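Local coordinates for protein quinone oxidoreductase (Coxiella burnetii, PDB 3TQH) that binds NADPH and probably uses it to reduce quinones, as a member of the medium-chain dehydrogenase/reductase superfamily with a Rossmann-type nucleotide-binding domain, at residues I232-T246 with V255-L267. Sequence-based numbering, arbitrary orientation.
Sequences IDCLKETGCIVSVPT and VAKQKHRRAFGLL. With NDP (NADPH dihydro-nicotinamide-adenine-dinucleotide phosphate), chain B; SO4 (sulfate ion), chain C.
Ile-241 and Ser-243 join Arg-262 and Phe-264 in a parallel ladder between strands 239-243 and 262-264, the last two strands of the six-stranded Rossmann sheet, linked by the crossover helix 249-258. Ile-241 N donates to Arg-262 O (3.0 Å), Phe-264 N to Ile-241 O (2.7 Å) and Ser-243 N to Phe-264 O (2.9 Å). At both ends the strands part and water takes over: one bridges Glu-237 O and Gly-239 O to Arg-262 N, another accepts from Leu-266 N and lies within hydrogen-bonding distance of Ser-243 O.

Apolar contacts line both faces. On the face of Ile-241 and Ala-263, covered by helix 249-258, Ile-241 CG2 meets Ala-263 CB at 3.6 Å, while Ile-232 reaches over the helix end, its branches diverging (chi1 -63°), CD1 to Val-255 CG1 and CG2 to Lys-259 CG. On the face of Cys-240, Val-242 and Phe-264, Val-242 CG1 rests against Leu-266 CB; Gln-147 of helix 135-147 touches Val-242 and Phe-264, and Thr-140 touches Val-244 and Leu-266.

Two arginines hold the turn 236-239. The Arg-261 chain bends at chi2 (-68°), laying its guanidinium face over Glu-237 CA. Arg-262 lies over Cys-240 CB and sends NH2 to Thr-238 O in a weak, bent bond. Outside the turn, Asp-233 OD1 and Lys-259 NZ form a salt bridge at 3.6 Å.

Past the strands, Val-244 O (2.9 Å) and Leu-266 O (2.7 Å) both accept from the carboxamide nitrogen N7N of NADPH, and Val-244 CG1 touches the nicotinamide ring at C2N. Two backbone carbonyls, one from each segment, thus fix the carboxamide and, with Val-244 CG1, probably help set the ring.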
ATOM      1  N   ILE A 232      19.440   7.982  -8.163  1.00 18.95           N
ATOM      2  CA  ILE A 232      20.571   8.428  -7.358  1.00 19.75           C
ATOM      3  C   ILE A 232      21.312   9.618  -8.002  1.00 21.05           C
ATOM      4  O   ILE A 232      21.768  10.518  -7.294  1.00 21.27           O
ATOM      5  CB  ILE A 232      21.556   7.258  -7.108  1.00 20.52           C
ATOM      6  CG1 ILE A 232      20.870   6.137  -6.309  1.00 19.60           C
ATOM      7  CG2 ILE A 232      22.795   7.739  -6.366  1.00 21.25           C
ATOM      8  CD1 ILE A 232      21.592   4.820  -6.364  1.00 19.76           C
ATOM      9  N   ASP A 233      21.403   9.627  -9.334  1.00 21.74           N
ATOM     10  CA  ASP A 233      22.106  10.687 -10.071  1.00 23.50           C
ATOM     11  C   ASP A 233      21.484  12.092  -9.948  1.00 23.16           C
ATOM     12  O   ASP A 233      22.151  13.084 -10.243  1.00 24.04           O
ATOM     13  CB  ASP A 233      22.199  10.335 -11.561  1.00 24.62           C
ATOM     14  CG  ASP A 233      23.114   9.144 -11.842  1.00 27.28           C
ATOM     15  OD1 ASP A 233      24.105   8.945 -11.102  1.00 28.62           O
ATOM     16  OD2 ASP A 233      22.843   8.414 -12.831  1.00 30.07           O
ATOM     17  N   CYS A 234      20.220  12.185  -9.536  1.00 21.62           N
ATOM     18  CA  CYS A 234      19.554  13.488  -9.434  1.00 21.72           C
ATOM     19  C   CYS A 234      19.539  14.051  -8.006  1.00 21.34           C
ATOM     20  O   CYS A 234      19.105  15.176  -7.790  1.00 21.58           O
ATOM     21  CB  CYS A 234      18.136  13.423 -10.023  1.00 20.80           C
ATOM     22  SG  CYS A 234      16.876  12.607  -9.010  1.00 20.12           S
ATOM     23  N   LEU A 235      20.042  13.284  -7.042  1.00 20.93           N
ATOM     24  CA  LEU A 235      20.103  13.735  -5.653  1.00 20.77           C
ATOM     25  C   LEU A 235      21.144  14.821  -5.434  1.00 22.40           C
ATOM     26  O   LEU A 235      22.231  14.766  -6.005  1.00 23.48           O
ATOM     27  CB  LEU A 235      20.457  12.572  -4.721  1.00 20.36           C
ATOM     28  CG  LEU A 235      19.453  11.444  -4.534  1.00 18.48           C
ATOM     29  CD1 LEU A 235      20.076  10.395  -3.633  1.00 18.14           C
ATOM     30  CD2 LEU A 235      18.153  11.967  -3.946  1.00 17.03           C
ATOM     31  N   LYS A 236      20.804  15.789  -4.579  1.00 22.75           N
ATOM     32  CA  LYS A 236      21.777  16.717  -4.003  1.00 24.51           C
ATOM     33  C   LYS A 236      22.777  15.957  -3.136  1.00 24.58           C
ATOM     34  O   LYS A 236      22.507  14.834  -2.705  1.00 23.20           O
ATOM     35  CB  LYS A 236      21.082  17.761  -3.117  1.00 25.01           C
ATOM     36  CG  LYS A 236      20.205  18.748  -3.860  1.00 26.27           C
ATOM     37  CD  LYS A 236      19.559  19.756  -2.920  1.00 28.64           C
ATOM     38  CE  LYS A 236      20.580  20.772  -2.410  1.00 32.17           C
ATOM     39  NZ  LYS A 236      19.943  21.986  -1.821  1.00 34.81           N
ATOM     40  N   GLU A 237      23.913  16.590  -2.854  1.00 26.02           N
ATOM     41  CA  GLU A 237      24.881  16.053  -1.903  1.00 26.71           C
ATOM     42  C   GLU A 237      24.183  15.571  -0.627  1.00 25.33           C
ATOM     43  O   GLU A 237      24.442  14.466  -0.161  1.00 24.95           O
ATOM     44  CB  GLU A 237      25.932  17.116  -1.556  1.00 29.23           C
ATOM     45  CG  GLU A 237      26.952  16.693  -0.495  1.00 31.31           C
ATOM     46  CD  GLU A 237      27.837  17.842  -0.035  1.00 35.22           C
ATOM     47  OE1 GLU A 237      27.329  18.979   0.098  1.00 36.90           O
ATOM     48  OE2 GLU A 237      29.043  17.608   0.205  1.00 37.10           O
ATOM     49  N   THR A 238      23.294  16.400  -0.083  1.00 24.52           N
ATOM     50  CA  THR A 238      22.587  16.089   1.163  1.00 23.80           C
ATOM     51  C   THR A 238      21.288  15.297   0.977  1.00 21.18           C
ATOM     52  O   THR A 238      20.607  15.002   1.947  1.00 20.58           O
ATOM     53  CB  THR A 238      22.211  17.381   1.917  1.00 25.04           C
ATOM     54  OG1 THR A 238      21.508  18.266   1.030  1.00 25.09           O
ATOM     55  CG2 THR A 238      23.445  18.060   2.437  1.00 27.17           C
ATOM     56  N   GLY A 239      20.940  14.968  -0.260  1.00 19.68           N
ATOM     57  CA  GLY A 239      19.682  14.292  -0.538  1.00 17.68           C
ATOM     58  C   GLY A 239      19.718  12.816  -0.199  1.00 16.63           C
ATOM     59  O   GLY A 239      20.790  12.229  -0.036  1.00 16.91           O
ATOM     60  N   CYS A 240      18.537  12.218  -0.093  1.00 15.14           N
ATOM     61  CA  CYS A 240      18.419  10.793   0.178  1.00 14.77           C
ATOM     62  C   CYS A 240      17.355  10.148  -0.700  1.00 12.93           C
ATOM     63  O   CYS A 240      16.397  10.797  -1.114  1.00 12.23           O
ATOM     64  CB  CYS A 240      18.080  10.551   1.645  1.00 15.16           C
ATOM     65  SG  CYS A 240      16.450  11.155   2.103  1.00 16.55           S
ATOM     66  N   ILE A 241      17.548   8.865  -0.982  1.00 12.32           N
ATOM     67  CA  ILE A 241      16.565   8.073  -1.706  1.00 10.93           C
ATOM     68  C   ILE A 241      15.950   7.043  -0.751  1.00 10.49           C
ATOM     69  O   ILE A 241      16.658   6.362  -0.004  1.00 10.62           O
ATOM     70  CB  ILE A 241      17.182   7.396  -2.965  1.00 11.20           C
ATOM     71  CG1 ILE A 241      16.135   6.569  -3.717  1.00 10.02           C
ATOM     72  CG2 ILE A 241      18.400   6.530  -2.607  1.00 11.51           C
ATOM     73  CD1 ILE A 241      16.668   5.949  -4.996  1.00  9.54           C
ATOM     74  N   VAL A 242      14.621   6.979  -0.760  1.00  9.83           N
ATOM     75  CA  VAL A 242      13.869   5.953  -0.054  1.00  9.39           C
ATOM     76  C   VAL A 242      13.309   5.004  -1.101  1.00  9.37           C
ATOM     77  O   VAL A 242      12.330   5.321  -1.784  1.00  8.67           O
ATOM     78  CB  VAL A 242      12.723   6.555   0.770  1.00  8.97           C
ATOM     79  CG1 VAL A 242      11.974   5.462   1.506  1.00  8.07           C
ATOM     80  CG2 VAL A 242      13.269   7.588   1.753  1.00  9.52           C
ATOM     81  N   SER A 243      13.949   3.845  -1.237  1.00 10.28           N
ATOM     82  CA  SER A 243      13.531   2.853  -2.216  1.00 10.69           C
ATOM     83  C   SER A 243      12.600   1.855  -1.547  1.00 10.65           C
ATOM     84  O   SER A 243      13.029   1.071  -0.705  1.00 11.58           O
ATOM     85  CB  SER A 243      14.747   2.155  -2.833  1.00 11.81           C
ATOM     86  OG  SER A 243      14.397   1.555  -4.070  1.00 12.21           O
ATOM     87  N   VAL A 244      11.325   1.895  -1.940  1.00 10.17           N
ATOM     88  CA  VAL A 244      10.230   1.244  -1.210  1.00  9.89           C
ATOM     89  C   VAL A 244      10.028  -0.254  -1.527  1.00 10.87           C
ATOM     90  O   VAL A 244       9.732  -1.028  -0.614  1.00 11.49           O
ATOM     91  CB  VAL A 244       8.903   2.040  -1.404  1.00  9.14           C
ATOM     92  CG1 VAL A 244       7.709   1.317  -0.782  1.00  8.34           C
ATOM     93  CG2 VAL A 244       9.043   3.437  -0.811  1.00  8.53           C
ATOM     94  N   PRO A 245      10.173  -0.672  -2.806  1.00 11.06           N
ATOM     95  CA  PRO A 245      10.099  -2.113  -3.045  1.00 12.13           C
ATOM     96  C   PRO A 245      11.262  -2.823  -2.377  1.00 13.48           C
ATOM     97  O   PRO A 245      12.419  -2.423  -2.547  1.00 14.23           O
ATOM     98  CB  PRO A 245      10.171  -2.241  -4.574  1.00 12.34           C
ATOM     99  CG  PRO A 245       9.821  -0.893  -5.095  1.00 11.14           C
ATOM    100  CD  PRO A 245      10.313   0.079  -4.063  1.00 10.59           C
ATOM    101  N   THR A 246      10.948  -3.857  -1.605  1.00 14.48           N
ATOM    102  CA  THR A 246      11.920  -4.487  -0.719  1.00 15.63           C
ATOM    103  C   THR A 246      12.962  -5.332  -1.445  1.00 17.29           C
ATOM    104  O   THR A 246      14.090  -5.458  -0.975  1.00 18.35           O
ATOM    105  CB  THR A 246      11.204  -5.381   0.318  1.00 16.57           C
ATOM    106  OG1 THR A 246      10.389  -6.337  -0.368  1.00 16.26           O
ATOM    107  CG2 THR A 246      10.325  -4.535   1.250  1.00 14.48           C
ATOM    108  N   VAL A 255      24.449   0.978  -4.305  1.00 19.67           N
ATOM    109  CA  VAL A 255      24.874   1.896  -5.370  1.00 20.17           C
ATOM    110  C   VAL A 255      24.868   3.339  -4.867  1.00 19.69           C
ATOM    111  O   VAL A 255      25.750   4.115  -5.212  1.00 20.75           O
ATOM    112  CB  VAL A 255      24.017   1.771  -6.656  1.00 19.59           C
ATOM    113  CG1 VAL A 255      24.408   2.844  -7.677  1.00 19.23           C
ATOM    114  CG2 VAL A 255      24.188   0.387  -7.268  1.00 20.40           C
ATOM    115  N   ALA A 256      23.890   3.688  -4.039  1.00 18.58           N
ATOM    116  CA  ALA A 256      23.858   5.009  -3.415  1.00 18.47           C
ATOM    117  C   ALA A 256      25.119   5.244  -2.579  1.00 20.23           C
ATOM    118  O   ALA A 256      25.781   6.280  -2.716  1.00 20.78           O
ATOM    119  CB  ALA A 256      22.611   5.166  -2.559  1.00 17.13           C
ATOM    120  N   LYS A 257      25.458   4.273  -1.733  1.00 21.11           N
ATOM    121  CA  LYS A 257      26.670   4.345  -0.911  1.00 23.11           C
ATOM    122  C   LYS A 257      27.903   4.590  -1.777  1.00 24.64           C
ATOM    123  O   LYS A 257      28.771   5.378  -1.411  1.00 25.69           O
ATOM    124  CB  LYS A 257      26.847   3.056  -0.088  1.00 23.93           C
ATOM    125  CG  LYS A 257      28.132   2.981   0.758  1.00 26.39           C
ATOM    126  CD  LYS A 257      28.598   1.534   0.927  1.00 28.73           C
ATOM    127  CE  LYS A 257      29.865   1.440   1.757  1.00 32.21           C
ATOM    128  NZ  LYS A 257      30.163   0.031   2.195  1.00 34.65           N
ATOM    129  N   GLN A 258      27.975   3.914  -2.921  1.00 25.09           N
ATOM    130  CA  GLN A 258      29.113   4.065  -3.837  1.00 26.93           C
ATOM    131  C   GLN A 258      29.137   5.449  -4.485  1.00 26.52           C
ATOM    132  O   GLN A 258      30.204   5.982  -4.773  1.00 27.71           O
ATOM    133  CB  GLN A 258      29.101   2.964  -4.905  1.00 27.45           C
ATOM    134  CG  GLN A 258      29.436   1.576  -4.355  1.00 29.53           C
ATOM    135  CD  GLN A 258      29.183   0.457  -5.361  1.00 31.94           C
ATOM    136  OE1 GLN A 258      28.188   0.462  -6.091  1.00 32.22           O
ATOM    137  NE2 GLN A 258      30.085  -0.517  -5.394  1.00 35.62           N
ATOM    138  N   LYS A 259      27.958   6.034  -4.693  1.00 24.94           N
ATOM    139  CA  LYS A 259      27.857   7.421  -5.163  1.00 25.09           C
ATOM    140  C   LYS A 259      27.940   8.420  -4.004  1.00 25.15           C
ATOM    141  O   LYS A 259      27.773   9.617  -4.215  1.00 25.06           O
ATOM    142  CB  LYS A 259      26.545   7.648  -5.919  1.00 23.45           C
ATOM    143  CG  LYS A 259      26.281   6.687  -7.086  1.00 24.50           C
ATOM    144  CD  LYS A 259      26.858   7.171  -8.414  1.00 26.59           C
ATOM    145  CE  LYS A 259      26.149   6.503  -9.589  1.00 26.11           C
ATOM    146  NZ  LYS A 259      26.886   6.686 -10.871  1.00 28.57           N
ATOM    147  N   HIS A 260      28.181   7.918  -2.788  1.00 25.62           N
ATOM    148  CA  HIS A 260      28.311   8.736  -1.581  1.00 26.18           C
ATOM    149  C   HIS A 260      27.026   9.508  -1.286  1.00 24.60           C
ATOM    150  O   HIS A 260      27.060  10.678  -0.906  1.00 24.98           O
ATOM    151  CB  HIS A 260      29.533   9.663  -1.680  1.00 28.30           C
ATOM    152  CG  HIS A 260      30.838   8.928  -1.723  1.00 30.65           C
ATOM    153  ND1 HIS A 260      32.021   9.473  -1.271  1.00 33.52           N
ATOM    154  CD2 HIS A 260      31.140   7.676  -2.142  1.00 31.39           C
ATOM    155  CE1 HIS A 260      32.996   8.595  -1.426  1.00 35.14           C
ATOM    156  NE2 HIS A 260      32.488   7.496  -1.954  1.00 34.08           N
ATOM    157  N   ARG A 261      25.894   8.824  -1.456  1.00 22.94           N
ATOM    158  CA  ARG A 261      24.582   9.401  -1.212  1.00 21.62           C
ATOM    159  C   ARG A 261      23.798   8.591  -0.178  1.00 20.91           C
ATOM    160  O   ARG A 261      23.942   7.367  -0.091  1.00 20.83           O
ATOM    161  CB  ARG A 261      23.794   9.466  -2.523  1.00 20.61           C
ATOM    162  CG  ARG A 261      24.376  10.409  -3.560  1.00 21.68           C
ATOM    163  CD  ARG A 261      24.248  11.854  -3.109  1.00 22.95           C
ATOM    164  NE  ARG A 261      24.751  12.788  -4.106  1.00 24.90           N
ATOM    165  CZ  ARG A 261      26.021  13.175  -4.228  1.00 27.41           C
ATOM    166  NH1 ARG A 261      26.969  12.715  -3.415  1.00 28.01           N
ATOM    167  NH2 ARG A 261      26.344  14.044  -5.180  1.00 29.30           N
ATOM    168  N   ARG A 262      22.960   9.278   0.596  1.00 20.35           N
ATOM    169  CA  ARG A 262      22.139   8.617   1.608  1.00 19.93           C
ATOM    170  C   ARG A 262      21.002   7.818   0.967  1.00 18.14           C
ATOM    171  O   ARG A 262      20.340   8.289   0.042  1.00 17.22           O
ATOM    172  CB  ARG A 262      21.579   9.636   2.600  1.00 20.23           C
ATOM    173  CG  ARG A 262      22.644  10.310   3.427  1.00 23.37           C
ATOM    174  CD  ARG A 262      22.077  10.995   4.664  1.00 26.42           C
ATOM    175  NE  ARG A 262      21.477  12.298   4.356  1.00 28.44           N
ATOM    176  CZ  ARG A 262      20.169  12.588   4.390  1.00 28.40           C
ATOM    177  NH1 ARG A 262      19.261  11.682   4.738  1.00 27.30           N
ATOM    178  NH2 ARG A 262      19.758  13.815   4.083  1.00 29.29           N
ATOM    179  N   ALA A 263      20.795   6.597   1.451  1.00 17.74           N
ATOM    180  CA  ALA A 263      19.732   5.743   0.934  1.00 16.53           C
ATOM    181  C   ALA A 263      19.061   4.976   2.068  1.00 16.45           C
ATOM    182  O   ALA A 263      19.701   4.616   3.050  1.00 17.75           O
ATOM    183  CB  ALA A 263      20.275   4.782  -0.108  1.00 16.52           C
ATOM    184  N   PHE A 264      17.764   4.749   1.917  1.00 15.34           N
ATOM    185  CA  PHE A 264      16.976   3.997   2.882  1.00 15.45           C
ATOM    186  C   PHE A 264      16.070   3.014   2.151  1.00 14.85           C
ATOM    187  O   PHE A 264      15.620   3.280   1.035  1.00 13.01           O
ATOM    188  CB  PHE A 264      16.085   4.941   3.701  1.00 15.11           C
ATOM    189  CG  PHE A 264      16.841   5.869   4.607  1.00 16.02           C
ATOM    190  CD1 PHE A 264      17.391   5.402   5.794  1.00 16.85           C
ATOM    191  CD2 PHE A 264      16.988   7.212   4.281  1.00 15.99           C
ATOM    192  CE1 PHE A 264      18.092   6.258   6.641  1.00 18.89           C
ATOM    193  CE2 PHE A 264      17.680   8.079   5.124  1.00 17.71           C
ATOM    194  CZ  PHE A 264      18.233   7.604   6.307  1.00 18.72           C
ATOM    195  N   GLY A 265      15.815   1.878   2.792  1.00 15.87           N
ATOM    196  CA  GLY A 265      14.696   1.028   2.425  1.00 15.79           C
ATOM    197  C   GLY A 265      13.486   1.488   3.218  1.00 15.80           C
ATOM    198  O   GLY A 265      13.538   2.498   3.924  1.00 16.09           O
ATOM    199  N   LEU A 266      12.391   0.750   3.100  1.00 16.07           N
ATOM    200  CA  LEU A 266      11.205   1.005   3.901  1.00 16.09           C
ATOM    201  C   LEU A 266      10.441  -0.291   4.109  1.00 16.73           C
ATOM    202  O   LEU A 266      10.156  -1.009   3.146  1.00 16.54           O
ATOM    203  CB  LEU A 266      10.291   2.030   3.225  1.00 14.98           C
ATOM    204  CG  LEU A 266       9.236   2.641   4.154  1.00 15.45           C
ATOM    205  CD1 LEU A 266       9.833   3.822   4.904  1.00 16.15           C
ATOM    206  CD2 LEU A 266       7.991   3.074   3.395  1.00 15.16           C
ATOM    207  N   LEU A 267      10.136  -0.586   5.374  1.00 17.74           N
ATOM    208  CA  LEU A 267       9.186  -1.629   5.741  1.00 18.48           C
ATOM    209  C   LEU A 267       8.035  -0.964   6.486  1.00 18.45           C
ATOM    210  O   LEU A 267       8.205  -0.481   7.613  1.00 19.01           O
ATOM    211  CB  LEU A 267       9.846  -2.683   6.628  1.00 20.22           C
ATOM    212  CG  LEU A 267      10.798  -3.661   5.929  1.00 21.44           C
ATOM    213  CD1 LEU A 267      11.698  -4.344   6.950  1.00 23.22           C
ATOM    214  CD2 LEU A 267      10.022  -4.689   5.106  1.00 21.21           C
TER
HETATM  215  PA  NDP B 500       0.852   0.299  -7.870  1.00  9.67           P
HETATM  216  O1A NDP B 500       0.602  -0.948  -8.617  1.00  9.38           O
HETATM  217  O2A NDP B 500      -0.397   0.861  -7.321  1.00  9.30           O
HETATM  218  O5B NDP B 500       1.536   1.393  -8.829  1.00 10.56           O
HETATM  219  C5B NDP B 500       1.084   1.513 -10.164  1.00 11.36           C
HETATM  220  C4B NDP B 500       1.646   2.782 -10.787  1.00 10.76           C
HETATM  221  O4B NDP B 500       2.994   2.567 -11.149  1.00 10.87           O
HETATM  222  C3B NDP B 500       0.931   3.224 -12.057  1.00 11.55           C
HETATM  223  O3B NDP B 500       0.162   4.378 -11.792  1.00 10.96           O
HETATM  224  C2B NDP B 500       2.040   3.496 -13.069  1.00 11.52           C
HETATM  225  O2B NDP B 500       1.931   4.764 -13.676  1.00 11.55           O
HETATM  226  C1B NDP B 500       3.301   3.422 -12.225  1.00 10.36           C
HETATM  227  N9A NDP B 500       4.482   2.898 -12.929  1.00 10.61           N
HETATM  228  C8A NDP B 500       4.644   1.638 -13.450  1.00 12.21           C
HETATM  229  N7A NDP B 500       5.877   1.551 -13.988  1.00 12.42           N
HETATM  230  C5A NDP B 500       6.505   2.732 -13.817  1.00 10.47           C
HETATM  231  C6A NDP B 500       7.770   3.168 -14.184  1.00  9.73           C
HETATM  232  N6A NDP B 500       8.587   2.348 -14.824  1.00 10.57           N
HETATM  233  N1A NDP B 500       8.161   4.454 -13.884  1.00  8.93           N
HETATM  234  C2A NDP B 500       7.287   5.297 -13.212  1.00  8.24           C
HETATM  235  N3A NDP B 500       6.028   4.861 -12.839  1.00  8.14           N
HETATM  236  C4A NDP B 500       5.643   3.592 -13.145  1.00  9.65           C
HETATM  237  O3  NDP B 500       1.946   0.056  -6.713  1.00 10.58           O
HETATM  238  PN  NDP B 500       1.939   0.681  -5.224  1.00 10.39           P
HETATM  239  O1N NDP B 500       0.897   0.004  -4.423  1.00 11.69           O
HETATM  240  O2N NDP B 500       1.977   2.150  -5.242  1.00 10.06           O
HETATM  241  O5D NDP B 500       3.367   0.148  -4.714  1.00 11.43           O
HETATM  242  C5D NDP B 500       4.560   0.421  -5.422  1.00 10.81           C
HETATM  243  C4D NDP B 500       5.662  -0.527  -4.959  1.00 10.98           C
HETATM  244  O4D NDP B 500       5.920  -0.340  -3.581  1.00 10.77           O
HETATM  245  C3D NDP B 500       5.264  -1.983  -5.155  1.00 11.92           C
HETATM  246  O3D NDP B 500       6.343  -2.692  -5.720  1.00 12.00           O
HETATM  247  C2D NDP B 500       4.934  -2.470  -3.760  1.00 12.48           C
HETATM  248  O2D NDP B 500       5.168  -3.857  -3.597  1.00 13.55           O
HETATM  249  C1D NDP B 500       5.836  -1.582  -2.898  1.00 11.98           C
HETATM  250  N1N NDP B 500       5.369  -1.367  -1.508  1.00 11.57           N
HETATM  251  C2N NDP B 500       6.268  -1.583  -0.493  1.00 12.08           C
HETATM  252  C3N NDP B 500       5.914  -1.465   0.849  1.00 12.08           C
HETATM  253  C7N NDP B 500       6.909  -1.704   1.946  1.00 12.38           C
HETATM  254  O7N NDP B 500       6.480  -1.582   3.285  1.00 13.05           O
HETATM  255  N7N NDP B 500       8.163  -2.034   1.642  1.00 10.79           N
HETATM  256  C4N NDP B 500       4.496  -1.091   1.177  1.00 12.70           C
HETATM  257  C5N NDP B 500       3.569  -0.859   0.027  1.00 12.66           C
HETATM  258  C6N NDP B 500       4.062  -1.006  -1.267  1.00 12.52           C
HETATM  259  P2B NDP B 500       1.512   4.916 -15.224  1.00 14.31           P
HETATM  260  O1X NDP B 500       1.198   6.367 -15.487  1.00 14.81           O
HETATM  261  O2X NDP B 500       0.282   4.089 -15.512  1.00 16.49           O
HETATM  262  O3X NDP B 500       2.623   4.486 -16.144  1.00 14.93           O
HETATM  263  S   SO4 C 319       7.154  -5.426  -1.193  1.00 27.37           S
HETATM  264  O1  SO4 C 319       5.917  -4.834  -0.682  1.00 27.76           O
HETATM  265  O2  SO4 C 319       8.134  -4.389  -1.502  1.00 26.45           O
HETATM  266  O3  SO4 C 319       7.702  -6.340  -0.198  1.00 27.87           O
HETATM  267  O4  SO4 C 319       6.867  -6.188  -2.399  1.00 28.52           O
HETATM  268  O   HOH W   1      23.576  12.577  -6.879  1.00 15.25           O
HETATM  269  O   HOH W   2      23.246  12.201   0.319  1.00  2.00           O
HETATM  270  O   HOH W   3      12.249  -0.994   0.800  1.00  2.00           O